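Local coordinates for protein histone-lysine N-methyltransferase, H3 lysine-9 specific SUVH6 (PDB 6A5N) that probably methylates a lysine of the histone H3 tail and binds DNA through its SRA domain, at residues E77-M82 and Q483-P488; E12-F17 and R81-I86; R172-K177 and G188-D193. The protein carries 1 engineered substitution. All blocks are in the same frame, centred on the assembly; numbering follows the deposited sequence.

Interaction 1: residues E77-M82 and Q483-P488. With nucleotides of chain B.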
# COMPACT_ATOMS: atom_id res chain seq x y z
N GLU A 77 4.03 4.24 -6.51
CA GLU A 77 5.12 4.05 -5.56
C GLU A 77 5.62 2.62 -5.51
O GLU A 77 4.84 1.67 -5.65
CB GLU A 77 4.67 4.50 -4.17
CG GLU A 77 4.23 5.93 -4.13
CD GLU A 77 4.56 6.62 -2.83
OE1 GLU A 77 4.79 5.93 -1.82
OE2 GLU A 77 4.62 7.87 -2.84
N PHE A 78 6.93 2.47 -5.32
CA PHE A 78 7.52 1.14 -5.21
C PHE A 78 8.44 1.10 -3.97
O PHE A 78 8.79 2.15 -3.42
CB PHE A 78 8.26 0.80 -6.49
CG PHE A 78 7.41 0.94 -7.73
CD1 PHE A 78 7.33 2.16 -8.40
CD2 PHE A 78 6.67 -0.14 -8.20
CE1 PHE A 78 6.55 2.30 -9.51
CE2 PHE A 78 5.88 -0.00 -9.33
CZ PHE A 78 5.81 1.21 -9.98
N GLN A 79 8.79 -0.10 -3.52
CA GLN A 79 9.65 -0.22 -2.36
C GLN A 79 10.95 -0.81 -2.85
O GLN A 79 12.02 -0.50 -2.34
CB GLN A 79 9.00 -1.10 -1.26
CG GLN A 79 7.73 -0.49 -0.65
CD GLN A 79 7.09 -1.34 0.45
OE1 GLN A 79 7.75 -2.18 1.07
NE2 GLN A 79 5.81 -1.09 0.72
N TYR A 80 10.83 -1.63 -3.88
CA TYR A 80 11.97 -2.33 -4.44
C TYR A 80 12.23 -1.97 -5.90
O TYR A 80 11.29 -1.83 -6.71
CB TYR A 80 11.77 -3.85 -4.31
CG TYR A 80 11.88 -4.36 -2.89
CD1 TYR A 80 13.13 -4.55 -2.29
CD2 TYR A 80 10.75 -4.65 -2.14
CE1 TYR A 80 13.23 -5.01 -0.99
CE2 TYR A 80 10.85 -5.11 -0.84
CZ TYR A 80 12.09 -5.30 -0.28
OH TYR A 80 12.19 -5.77 1.01
N ARG A 81 13.51 -1.83 -6.24
CA ARG A 81 13.92 -1.70 -7.62
C ARG A 81 13.41 -2.87 -8.46
O ARG A 81 13.15 -2.74 -9.65
CB ARG A 81 15.45 -1.59 -7.68
CG ARG A 81 15.98 -0.20 -7.36
CD ARG A 81 15.74 0.75 -8.54
NE ARG A 81 16.30 0.14 -9.74
CZ ARG A 81 17.56 0.31 -10.12
NH1 ARG A 81 18.36 1.11 -9.42
NH2 ARG A 81 18.03 -0.30 -11.19
N MET A 82 13.24 -4.01 -7.81
CA MET A 82 12.82 -5.23 -8.48
C MET A 82 11.39 -5.17 -9.06
O MET A 82 11.08 -5.82 -10.08
CB MET A 82 12.94 -6.39 -7.50
CG MET A 82 13.27 -7.68 -8.16
SD MET A 82 14.75 -7.51 -9.20
CE MET A 82 14.57 -9.02 -10.17
N GLN A 483 -4.17 -2.14 0.54
CA GLN A 483 -3.79 -3.14 -0.46
C GLN A 483 -2.89 -2.55 -1.56
O GLN A 483 -2.53 -3.26 -2.51
CB GLN A 483 -5.03 -3.79 -1.06
CG GLN A 483 -6.05 -2.82 -1.63
CD GLN A 483 -7.13 -3.52 -2.44
OE1 GLN A 483 -7.34 -4.73 -2.30
NE2 GLN A 483 -7.81 -2.77 -3.29
N ASP A 484 -2.52 -1.28 -1.43
CA ASP A 484 -1.51 -0.71 -2.31
C ASP A 484 -0.45 0.02 -1.51
O ASP A 484 -0.70 0.44 -0.38
CB ASP A 484 -2.12 0.30 -3.32
CG ASP A 484 -3.13 -0.31 -4.26
OD1 ASP A 484 -3.13 -1.54 -4.46
OD2 ASP A 484 -3.93 0.47 -4.83
N ASN A 485 0.73 0.18 -2.09
CA ASN A 485 1.60 1.25 -1.63
C ASN A 485 0.92 2.54 -2.06
O ASN A 485 0.84 2.84 -3.25
CB ASN A 485 3.00 1.13 -2.21
CG ASN A 485 3.73 -0.09 -1.71
OD1 ASN A 485 4.16 -0.14 -0.55
ND2 ASN A 485 3.90 -1.08 -2.57
N ILE A 486 0.38 3.28 -1.10
CA ILE A 486 -0.45 4.43 -1.41
C ILE A 486 0.38 5.69 -1.37
O ILE A 486 1.02 5.98 -0.35
CB ILE A 486 -1.63 4.57 -0.42
CG1 ILE A 486 -2.30 3.22 -0.18
CG2 ILE A 486 -2.62 5.62 -0.91
CD1 ILE A 486 -3.24 3.20 1.01
N PRO A 487 0.39 6.45 -2.47
CA PRO A 487 1.11 7.73 -2.50
C PRO A 487 0.56 8.69 -1.45
O PRO A 487 -0.62 8.59 -1.11
CB PRO A 487 0.83 8.26 -3.91
CG PRO A 487 0.40 7.07 -4.71
CD PRO A 487 -0.29 6.16 -3.74
N PRO A 488 1.39 9.61 -0.94
CA PRO A 488 0.91 10.62 0.01
C PRO A 488 -0.25 11.42 -0.57
O PRO A 488 -0.20 11.69 -1.78
CB PRO A 488 2.13 11.53 0.21
CG PRO A 488 3.31 10.75 -0.26
CD PRO A 488 2.79 9.86 -1.35
P DG B 10 16.50 -1.57 -3.50
OP1 DG B 10 15.30 -2.22 -4.08
OP2 DG B 10 16.40 -0.17 -3.00
O5' DG B 10 17.00 -2.39 -2.22
C5' DG B 10 16.98 -3.79 -2.25
C4' DG B 10 17.91 -4.36 -1.20
O4' DG B 10 19.27 -3.98 -1.48
C3' DG B 10 17.63 -3.87 0.23
O3' DG B 10 17.20 -4.97 1.00
C2' DG B 10 18.99 -3.29 0.70
C1' DG B 10 19.96 -3.96 -0.26
N9 DG B 10 21.25 -3.28 -0.43
C8 DG B 10 21.47 -1.94 -0.61
N7 DG B 10 22.73 -1.63 -0.74
C5 DG B 10 23.39 -2.85 -0.64
C6 DG B 10 24.78 -3.15 -0.69
O6 DG B 10 25.73 -2.37 -0.86
N1 DG B 10 25.02 -4.52 -0.53
C2 DG B 10 24.04 -5.46 -0.34
N2 DG B 10 24.45 -6.72 -0.21
N3 DG B 10 22.74 -5.19 -0.29
C4 DG B 10 22.49 -3.87 -0.44
P DA B 9 19.63 2.61 -6.37
OP1 DA B 9 18.35 3.08 -6.94
OP2 DA B 9 19.80 2.59 -4.90
O5' DA B 9 19.89 1.14 -6.93
C5' DA B 9 20.55 0.17 -6.11
C4' DA B 9 19.62 -0.99 -5.80
O4' DA B 9 20.39 -2.17 -5.53
C3' DA B 9 18.81 -0.81 -4.54
O3' DA B 9 17.70 -1.74 -4.55
C2' DA B 9 19.84 -1.14 -3.46
C1' DA B 9 20.63 -2.27 -4.13
N9 DA B 9 22.07 -2.19 -3.94
C8 DA B 9 22.79 -1.07 -3.70
N7 DA B 9 24.08 -1.28 -3.59
C5 DA B 9 24.20 -2.66 -3.78
C6 DA B 9 25.31 -3.53 -3.79
N6 DA B 9 26.57 -3.12 -3.59
N1 DA B 9 25.08 -4.84 -4.01
C2 DA B 9 23.82 -5.24 -4.20
N3 DA B 9 22.70 -4.52 -4.21
C4 DA B 9 22.96 -3.23 -4.00
O HOH W 1 3.97 -0.82 -5.17

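Interaction 2: residues E12-F17 and R81-I86. With nucleotides of chain B; nucleotides of chain C.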
# COMPACT_ATOMS: atom_id res chain seq x y z
N GLU A 12 -2.68 -5.59 -9.60
CA GLU A 12 -2.76 -6.95 -9.07
C GLU A 12 -1.40 -7.64 -9.13
O GLU A 12 -1.08 -8.47 -8.27
CB GLU A 12 -3.85 -7.75 -9.81
CG GLU A 12 -4.69 -8.66 -8.91
CD GLU A 12 -5.25 -7.97 -7.65
OE1 GLU A 12 -5.45 -6.73 -7.67
OE2 GLU A 12 -5.48 -8.67 -6.64
N THR A 13 -0.57 -7.29 -10.11
CA THR A 13 0.77 -7.87 -10.20
C THR A 13 1.62 -7.43 -9.00
O THR A 13 2.31 -8.25 -8.39
CB THR A 13 1.48 -7.49 -11.52
OG1 THR A 13 0.63 -7.84 -12.63
CG2 THR A 13 2.80 -8.22 -11.66
N LEU A 14 1.55 -6.15 -8.65
CA LEU A 14 2.30 -5.64 -7.51
C LEU A 14 1.76 -6.20 -6.20
O LEU A 14 2.54 -6.54 -5.29
CB LEU A 14 2.26 -4.11 -7.49
CG LEU A 14 2.94 -3.40 -8.66
CD1 LEU A 14 2.79 -1.90 -8.52
CD2 LEU A 14 4.40 -3.77 -8.74
N ARG A 15 0.44 -6.30 -6.09
CA ARG A 15 -0.21 -6.94 -4.94
C ARG A 15 0.25 -8.37 -4.76
O ARG A 15 0.58 -8.79 -3.66
CB ARG A 15 -1.72 -6.91 -5.09
CG ARG A 15 -2.37 -5.65 -4.61
CD ARG A 15 -3.79 -5.53 -5.14
NE ARG A 15 -4.26 -4.14 -5.08
CZ ARG A 15 -5.41 -3.71 -5.58
NH1 ARG A 15 -5.74 -2.43 -5.47
NH2 ARG A 15 -6.23 -4.55 -6.19
N LEU A 16 0.26 -9.12 -5.85
CA LEU A 16 0.77 -10.48 -5.81
C LEU A 16 2.21 -10.47 -5.30
O LEU A 16 2.51 -11.13 -4.31
CB LEU A 16 0.67 -11.15 -7.18
CG LEU A 16 0.84 -12.67 -7.12
CD1 LEU A 16 -0.41 -13.29 -6.51
CD2 LEU A 16 1.08 -13.25 -8.50
N PHE A 17 3.08 -9.68 -5.94
CA PHE A 17 4.49 -9.62 -5.53
C PHE A 17 4.70 -9.36 -4.03
O PHE A 17 5.49 -10.04 -3.37
CB PHE A 17 5.22 -8.52 -6.32
CG PHE A 17 6.60 -8.23 -5.81
CD1 PHE A 17 7.68 -9.01 -6.20
CD2 PHE A 17 6.83 -7.17 -4.94
CE1 PHE A 17 8.96 -8.73 -5.74
CE2 PHE A 17 8.10 -6.90 -4.46
CZ PHE A 17 9.17 -7.68 -4.86
N ARG A 81 13.51 -1.83 -6.24
CA ARG A 81 13.92 -1.70 -7.62
C ARG A 81 13.41 -2.87 -8.46
O ARG A 81 13.15 -2.74 -9.65
CB ARG A 81 15.45 -1.59 -7.68
CG ARG A 81 15.98 -0.20 -7.36
CD ARG A 81 15.74 0.75 -8.54
NE ARG A 81 16.30 0.14 -9.74
CZ ARG A 81 17.56 0.31 -10.12
NH1 ARG A 81 18.36 1.11 -9.42
NH2 ARG A 81 18.03 -0.30 -11.19
N MET A 82 13.24 -4.01 -7.81
CA MET A 82 12.82 -5.23 -8.48
C MET A 82 11.39 -5.17 -9.06
O MET A 82 11.08 -5.82 -10.08
CB MET A 82 12.94 -6.39 -7.50
CG MET A 82 13.27 -7.68 -8.16
SD MET A 82 14.75 -7.51 -9.20
CE MET A 82 14.57 -9.02 -10.17
N GLU A 83 10.54 -4.38 -8.41
CA GLU A 83 9.17 -4.17 -8.86
C GLU A 83 9.16 -3.52 -10.24
O GLU A 83 8.38 -3.92 -11.12
CB GLU A 83 8.43 -3.29 -7.84
CG GLU A 83 8.53 -3.79 -6.41
CD GLU A 83 7.56 -3.08 -5.50
OE1 GLU A 83 6.34 -3.15 -5.77
OE2 GLU A 83 8.02 -2.44 -4.53
N LEU A 84 10.04 -2.53 -10.42
CA LEU A 84 10.25 -1.89 -11.72
C LEU A 84 10.55 -2.94 -12.78
O LEU A 84 10.02 -2.87 -13.89
CB LEU A 84 11.39 -0.86 -11.66
CG LEU A 84 11.34 0.14 -10.50
CD1 LEU A 84 12.41 1.21 -10.62
CD2 LEU A 84 9.96 0.77 -10.38
N ASN A 85 11.37 -3.93 -12.44
CA ASN A 85 11.70 -4.99 -13.38
C ASN A 85 10.49 -5.85 -13.72
O ASN A 85 10.18 -6.03 -14.89
CB ASN A 85 12.85 -5.85 -12.84
CG ASN A 85 13.33 -6.90 -13.86
OD1 ASN A 85 12.77 -7.99 -13.94
ND2 ASN A 85 14.36 -6.56 -14.62
N ILE A 86 9.78 -6.36 -12.71
CA ILE A 86 8.64 -7.23 -13.02
C ILE A 86 7.59 -6.47 -13.84
O ILE A 86 6.85 -7.08 -14.59
CB ILE A 86 7.97 -7.85 -11.76
CG1 ILE A 86 7.07 -6.84 -11.03
CG2 ILE A 86 9.01 -8.45 -10.82
CD1 ILE A 86 6.45 -7.40 -9.74
P DA B 9 19.63 2.61 -6.37
OP1 DA B 9 18.35 3.08 -6.94
OP2 DA B 9 19.80 2.59 -4.90
O5' DA B 9 19.89 1.14 -6.93
C5' DA B 9 20.55 0.17 -6.11
C4' DA B 9 19.62 -0.99 -5.80
O4' DA B 9 20.39 -2.17 -5.53
C3' DA B 9 18.81 -0.81 -4.54
O3' DA B 9 17.70 -1.74 -4.55
C2' DA B 9 19.84 -1.14 -3.46
C1' DA B 9 20.63 -2.27 -4.13
N9 DA B 9 22.07 -2.19 -3.94
C8 DA B 9 22.79 -1.07 -3.70
N7 DA B 9 24.08 -1.28 -3.59
C5 DA B 9 24.20 -2.66 -3.78
C6 DA B 9 25.31 -3.53 -3.79
N6 DA B 9 26.57 -3.12 -3.59
N1 DA B 9 25.08 -4.84 -4.01
C2 DA B 9 23.82 -5.24 -4.20
N3 DA B 9 22.70 -4.52 -4.21
C4 DA B 9 22.96 -3.23 -4.00
P DG B 10 16.50 -1.57 -3.50
OP1 DG B 10 15.30 -2.22 -4.08
OP2 DG B 10 16.40 -0.17 -3.00
O5' DG B 10 17.00 -2.39 -2.22
C5' DG B 10 16.98 -3.79 -2.25
C4' DG B 10 17.91 -4.36 -1.20
O4' DG B 10 19.27 -3.98 -1.48
C3' DG B 10 17.63 -3.87 0.23
O3' DG B 10 17.20 -4.97 1.00
C2' DG B 10 18.99 -3.29 0.70
C1' DG B 10 19.96 -3.96 -0.26
N9 DG B 10 21.25 -3.28 -0.43
C8 DG B 10 21.47 -1.94 -0.61
N7 DG B 10 22.73 -1.63 -0.74
C5 DG B 10 23.39 -2.85 -0.64
C6 DG B 10 24.78 -3.15 -0.69
O6 DG B 10 25.73 -2.37 -0.86
N1 DG B 10 25.02 -4.52 -0.53
C2 DG B 10 24.04 -5.46 -0.34
N2 DG B 10 24.45 -6.72 -0.21
N3 DG B 10 22.74 -5.19 -0.29
C4 DG B 10 22.49 -3.87 -0.44
P DG C 10 16.27 -12.23 -12.07
OP1 DG C 10 14.79 -12.20 -11.93
OP2 DG C 10 16.96 -13.53 -12.22
O5' DG C 10 16.68 -11.30 -13.30
C5' DG C 10 16.40 -9.91 -13.23
C4' DG C 10 17.31 -9.13 -14.16
O4' DG C 10 18.68 -9.25 -13.71
C3' DG C 10 17.29 -9.59 -15.62
O3' DG C 10 16.77 -8.55 -16.42
C2' DG C 10 18.76 -9.89 -15.95
C1' DG C 10 19.51 -9.17 -14.83
N9 DG C 10 20.82 -9.76 -14.51
C8 DG C 10 21.09 -11.07 -14.20
N7 DG C 10 22.35 -11.31 -13.98
C5 DG C 10 22.96 -10.08 -14.15
C6 DG C 10 24.33 -9.71 -14.05
O6 DG C 10 25.30 -10.42 -13.76
N1 DG C 10 24.52 -8.35 -14.32
C2 DG C 10 23.51 -7.48 -14.65
N2 DG C 10 23.88 -6.22 -14.88
N3 DG C 10 22.23 -7.81 -14.74
C4 DG C 10 22.03 -9.11 -14.49

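Interaction 3: residues R172-K177 and G188-D193. With nucleotides of chain B.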
# COMPACT_ATOMS: atom_id res chain seq x y z
N ARG A 172 11.68 7.64 -19.04
CA ARG A 172 10.95 7.50 -17.78
C ARG A 172 11.89 7.87 -16.63
O ARG A 172 13.05 7.41 -16.58
CB ARG A 172 10.40 6.07 -17.61
CG ARG A 172 9.16 5.78 -18.47
CD ARG A 172 8.58 4.38 -18.29
NE ARG A 172 9.60 3.36 -18.45
CZ ARG A 172 9.96 2.81 -19.61
NH1 ARG A 172 9.39 3.19 -20.74
NH2 ARG A 172 10.89 1.88 -19.63
N VAL A 173 11.42 8.75 -15.74
CA VAL A 173 12.14 9.14 -14.54
C VAL A 173 11.43 8.62 -13.28
O VAL A 173 10.25 8.98 -13.02
CB VAL A 173 12.31 10.67 -14.43
CG1 VAL A 173 12.75 11.06 -13.03
CG2 VAL A 173 13.32 11.17 -15.43
N ILE A 174 12.15 7.74 -12.57
CA ILE A 174 11.84 7.31 -11.21
C ILE A 174 12.81 7.99 -10.25
O ILE A 174 14.02 7.83 -10.39
CB ILE A 174 11.99 5.76 -11.01
CG1 ILE A 174 11.21 4.96 -12.05
CG2 ILE A 174 11.60 5.34 -9.59
CD1 ILE A 174 12.08 4.47 -13.19
N ARG A 175 12.30 8.74 -9.27
CA ARG A 175 13.17 9.23 -8.20
C ARG A 175 12.99 8.39 -6.94
O ARG A 175 11.87 8.13 -6.51
CB ARG A 175 12.91 10.71 -7.90
CG ARG A 175 11.51 11.04 -7.43
CD ARG A 175 11.38 12.49 -6.95
NE ARG A 175 12.23 12.75 -5.79
CZ ARG A 175 11.88 12.46 -4.54
NH1 ARG A 175 10.70 11.90 -4.29
NH2 ARG A 175 12.71 12.71 -3.54
N GLY A 176 14.10 7.94 -6.35
CA GLY A 176 14.03 7.26 -5.06
C GLY A 176 14.34 8.26 -3.96
O GLY A 176 15.08 9.20 -4.23
N LYS A 177 13.78 8.09 -2.76
CA LYS A 177 14.00 9.01 -1.64
C LYS A 177 15.41 8.74 -1.11
O LYS A 177 15.93 7.67 -1.39
CB LYS A 177 12.92 8.84 -0.56
CG LYS A 177 12.79 7.47 0.09
CD LYS A 177 11.65 7.45 1.12
CE LYS A 177 11.92 8.43 2.26
NZ LYS A 177 10.82 8.51 3.27
N GLY A 188 7.48 4.36 0.17
CA GLY A 188 7.74 5.52 -0.68
C GLY A 188 9.16 5.56 -1.20
O GLY A 188 9.72 6.64 -1.42
N ASN A 189 9.75 4.39 -1.42
CA ASN A 189 11.16 4.27 -1.78
C ASN A 189 11.45 4.72 -3.20
O ASN A 189 12.53 5.25 -3.47
CB ASN A 189 11.62 2.82 -1.60
CG ASN A 189 12.45 2.62 -0.33
OD1 ASN A 189 12.33 3.39 0.64
ND2 ASN A 189 13.28 1.59 -0.33
N TYR A 190 10.50 4.49 -4.10
CA TYR A 190 10.59 4.95 -5.48
C TYR A 190 9.25 5.51 -5.96
O TYR A 190 8.21 4.88 -5.74
CB TYR A 190 11.05 3.81 -6.39
CG TYR A 190 12.36 3.19 -5.95
CD1 TYR A 190 12.39 2.03 -5.20
CD2 TYR A 190 13.57 3.79 -6.28
CE1 TYR A 190 13.57 1.47 -4.79
CE2 TYR A 190 14.77 3.23 -5.87
CZ TYR A 190 14.75 2.07 -5.13
OH TYR A 190 15.94 1.51 -4.73
N VAL A 191 9.28 6.68 -6.59
CA VAL A 191 8.10 7.28 -7.24
C VAL A 191 8.33 7.45 -8.75
O VAL A 191 9.32 8.06 -9.17
CB VAL A 191 7.75 8.67 -6.65
CG1 VAL A 191 6.37 9.13 -7.15
CG2 VAL A 191 7.77 8.63 -5.14
N TYR A 192 7.42 6.90 -9.55
CA TYR A 192 7.43 7.16 -10.99
C TYR A 192 7.02 8.61 -11.21
O TYR A 192 5.86 8.96 -10.98
CB TYR A 192 6.49 6.21 -11.74
CG TYR A 192 6.37 6.52 -13.22
CD1 TYR A 192 7.49 6.54 -14.04
CD2 TYR A 192 5.13 6.80 -13.79
CE1 TYR A 192 7.39 6.83 -15.39
CE2 TYR A 192 5.02 7.09 -15.14
CZ TYR A 192 6.16 7.10 -15.93
OH TYR A 192 6.08 7.38 -17.27
N ASP A 193 7.97 9.45 -11.62
CA ASP A 193 7.69 10.87 -11.81
C ASP A 193 7.25 11.13 -13.24
O ASP A 193 6.52 12.08 -13.50
CB ASP A 193 8.90 11.74 -11.47
CG ASP A 193 8.92 12.19 -10.02
OD1 ASP A 193 7.92 12.01 -9.29
OD2 ASP A 193 9.95 12.81 -9.64
P DG B 10 16.50 -1.57 -3.50
OP1 DG B 10 15.30 -2.22 -4.08
OP2 DG B 10 16.40 -0.17 -3.00
O5' DG B 10 17.00 -2.39 -2.22
C5' DG B 10 16.98 -3.79 -2.25
C4' DG B 10 17.91 -4.36 -1.20
O4' DG B 10 19.27 -3.98 -1.48
C3' DG B 10 17.63 -3.87 0.23
O3' DG B 10 17.20 -4.97 1.00
C2' DG B 10 18.99 -3.29 0.70
C1' DG B 10 19.96 -3.96 -0.26
N9 DG B 10 21.25 -3.28 -0.43
C8 DG B 10 21.47 -1.94 -0.61
N7 DG B 10 22.73 -1.63 -0.74
C5 DG B 10 23.39 -2.85 -0.64
C6 DG B 10 24.78 -3.15 -0.69
O6 DG B 10 25.73 -2.37 -0.86
N1 DG B 10 25.02 -4.52 -0.53
C2 DG B 10 24.04 -5.46 -0.34
N2 DG B 10 24.45 -6.72 -0.21
N3 DG B 10 22.74 -5.19 -0.29
C4 DG B 10 22.49 -3.87 -0.44
P DA B 9 19.63 2.61 -6.37
OP1 DA B 9 18.35 3.08 -6.94
OP2 DA B 9 19.80 2.59 -4.90
O5' DA B 9 19.89 1.14 -6.93
C5' DA B 9 20.55 0.17 -6.11
C4' DA B 9 19.62 -0.99 -5.80
O4' DA B 9 20.39 -2.17 -5.53
C3' DA B 9 18.81 -0.81 -4.54
O3' DA B 9 17.70 -1.74 -4.55
C2' DA B 9 19.84 -1.14 -3.46
C1' DA B 9 20.63 -2.27 -4.13
N9 DA B 9 22.07 -2.19 -3.94
C8 DA B 9 22.79 -1.07 -3.70
N7 DA B 9 24.08 -1.28 -3.59
C5 DA B 9 24.20 -2.66 -3.78
C6 DA B 9 25.31 -3.53 -3.79
N6 DA B 9 26.57 -3.12 -3.59
N1 DA B 9 25.08 -4.84 -4.01
C2 DA B 9 23.82 -5.24 -4.20
N3 DA B 9 22.70 -4.52 -4.21
C4 DA B 9 22.96 -3.23 -4.00

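Interaction 1: residues E77-M82 and Q483-P488
Glu-77 meets the loop around Asn-485 where the SRA domain abuts the SET domain, with strand 77-78 on one side and the loop after strand 477-482 on the other. The CB atoms of Glu-77 and Asn-485 lie 4.2 Å apart. Beyond CB, the Glu-77 chain bends at its second torsion (-146°), which lays the carboxylate across two prolines: OE2 sits 3.1 Å from Pro-488 CD and 3.5 Å from Pro-487 CA, while OE1 is taken by Ser-372 OG. One water links the backbone of Glu-77 to the side-chain amide of Asn-485, donating to Glu-77 O at 2.7 Å and accepting from Asn-485 ND2 at 2.6 Å.

Phe-78 turns away, onto Leu-14 and Tyr-190. Gln-79 extends toward the Asn-485 amide, but the two are modelled too close together for their pairing to be trusted; the clearer partner of Asn-485 OD1 is the backbone N of Ile-375. From Tyr-80 onward the segment serves DNA instead. Arg-81 NH1 donates to OP1 of DA9 of chain B at 3.2 Å, and the backbone N of Arg-81 makes a nearly straight bond (165°) to OP1 of DG10 of chain B, 2.8 Å long.

Interaction 2: residues E12-F17 and R81-I86
Phe-17 reaches from the long helix 4-30 onto Glu-83 and Ile-86 of the short helix 81-87, in a helix-helix packing that sets the N-terminal helix against the SRA domain. The two segments run at 134° to each other, with axes 10.8 Å apart at closest approach, and the gap is filled by side chains.

At the root of Phe-17, CB lies 3.8 Å from Ile-86 CD1. That same methyl stays near the start of the ring, 4.0 Å from Phe-17 CG and close to the ring's own CD1. With CG of Phe-17 anti to the backbone N (chi1 170°), the ring is carried on to Glu-83: CD2 approaches the Glu-83 stem, and CE2 comes to 3.7 Å from Glu-83 CG. Ring and carboxylate are nearly parallel, their planes 18° apart, although the two side chains cross at about a right angle. Ala-48 and Leu-52 of helix 44-54 also pack on Phe-17.

Leu-14 comes in at the carboxylate end, its CD2 3.6 Å from Glu-83 OE1. This acid is buried, but its OE2 accepts from the backbone N atoms of both Gln-79 and Tyr-80, and OE1 has a weak bond from His-18 NE2. Two bonds on one oxygen hold the carboxylate against the turn leading into its own helix. Thr-13 completes the interface with CG2 4.2 Å from Ile-86 CD1. Helix 81-87 also meets DNA, where Met-82 CE lies 3.6 Å from OP1 of DG10 of chain C.

Interaction 3: residues R172-K177 and G188-D193
Val-173 O accepts from Asp-193 N in a short bond of 2.7 Å, the first of four backbone bonds between the two segments. Arg-175 and Val-191 then form a hydrogen-bonded pair that satisfies both backbones. Val-191 N gives an almost straight bond (175°) to Arg-175 O at 3.0 Å, and Arg-175 N returns one to Val-191 O at 3.1 Å, an oxygen that also receives the CA-H of Ile-174. Just beyond the strand ends, Lys-177 N reaches Asn-189 O at 3.2 Å, but from above the carbonyl plane. The antiparallel strands belong to the mixed sheet of the SRA domain, a PUA-clan fold. Strand 171-176 gives its other edge to strand 105-113, where the backbone of Ile-174 bonds to Ile-111 and Ala-113. Asn-189 and Tyr-190 together face Phe-78 in a classic beta bulge, and Asn-189 ND2 is held by Gln-79 O.

Among the charged side chains, Arg-172 lays its CG at the edge of the Tyr-192 ring and spends its guanidinium on the carbonyls of Ile-65, Gly-67 and Ile-89. Arg-175 passes Asp-193 without a salt bridge: the chain bends at its third torsion (-63°), leaving NE 4.5 Å from Asp-193 OD2. Tyr-190 packs its CB on Ile-174 CG2 at 3.6 Å, and its OH donates a very short bond of 2.5 Å to OP2 of DG10 of chain B.

Overall arrangement
Interactions 1 and 2 have centres about 9 Å apart and share Arg-81 and Met-82; the N-terminal helix ties them further, since Arg-15 NE makes a salt bridge to Asp-484 OD1 at 2.9 Å. Interaction 3 lies about 10 Å from interaction 1, centre to centre, and its strand 190-206 pairs with strand 77-78 of interaction 1 in one sheet: Phe-78 N and Tyr-190 O are 2.8 Å apart, probably hydrogen-bonded. Between interactions 2 and 3 the centres are about 14 Å apart. All three converge on DNA at Arg-81 and Tyr-190, where Arg-81 CG and Tyr-190 OH come within 3.1 Å beside the phosphates of DA9 and DG10 of chain B. From there contacts run through strand 77-78 to the SET-domain loop 483-488.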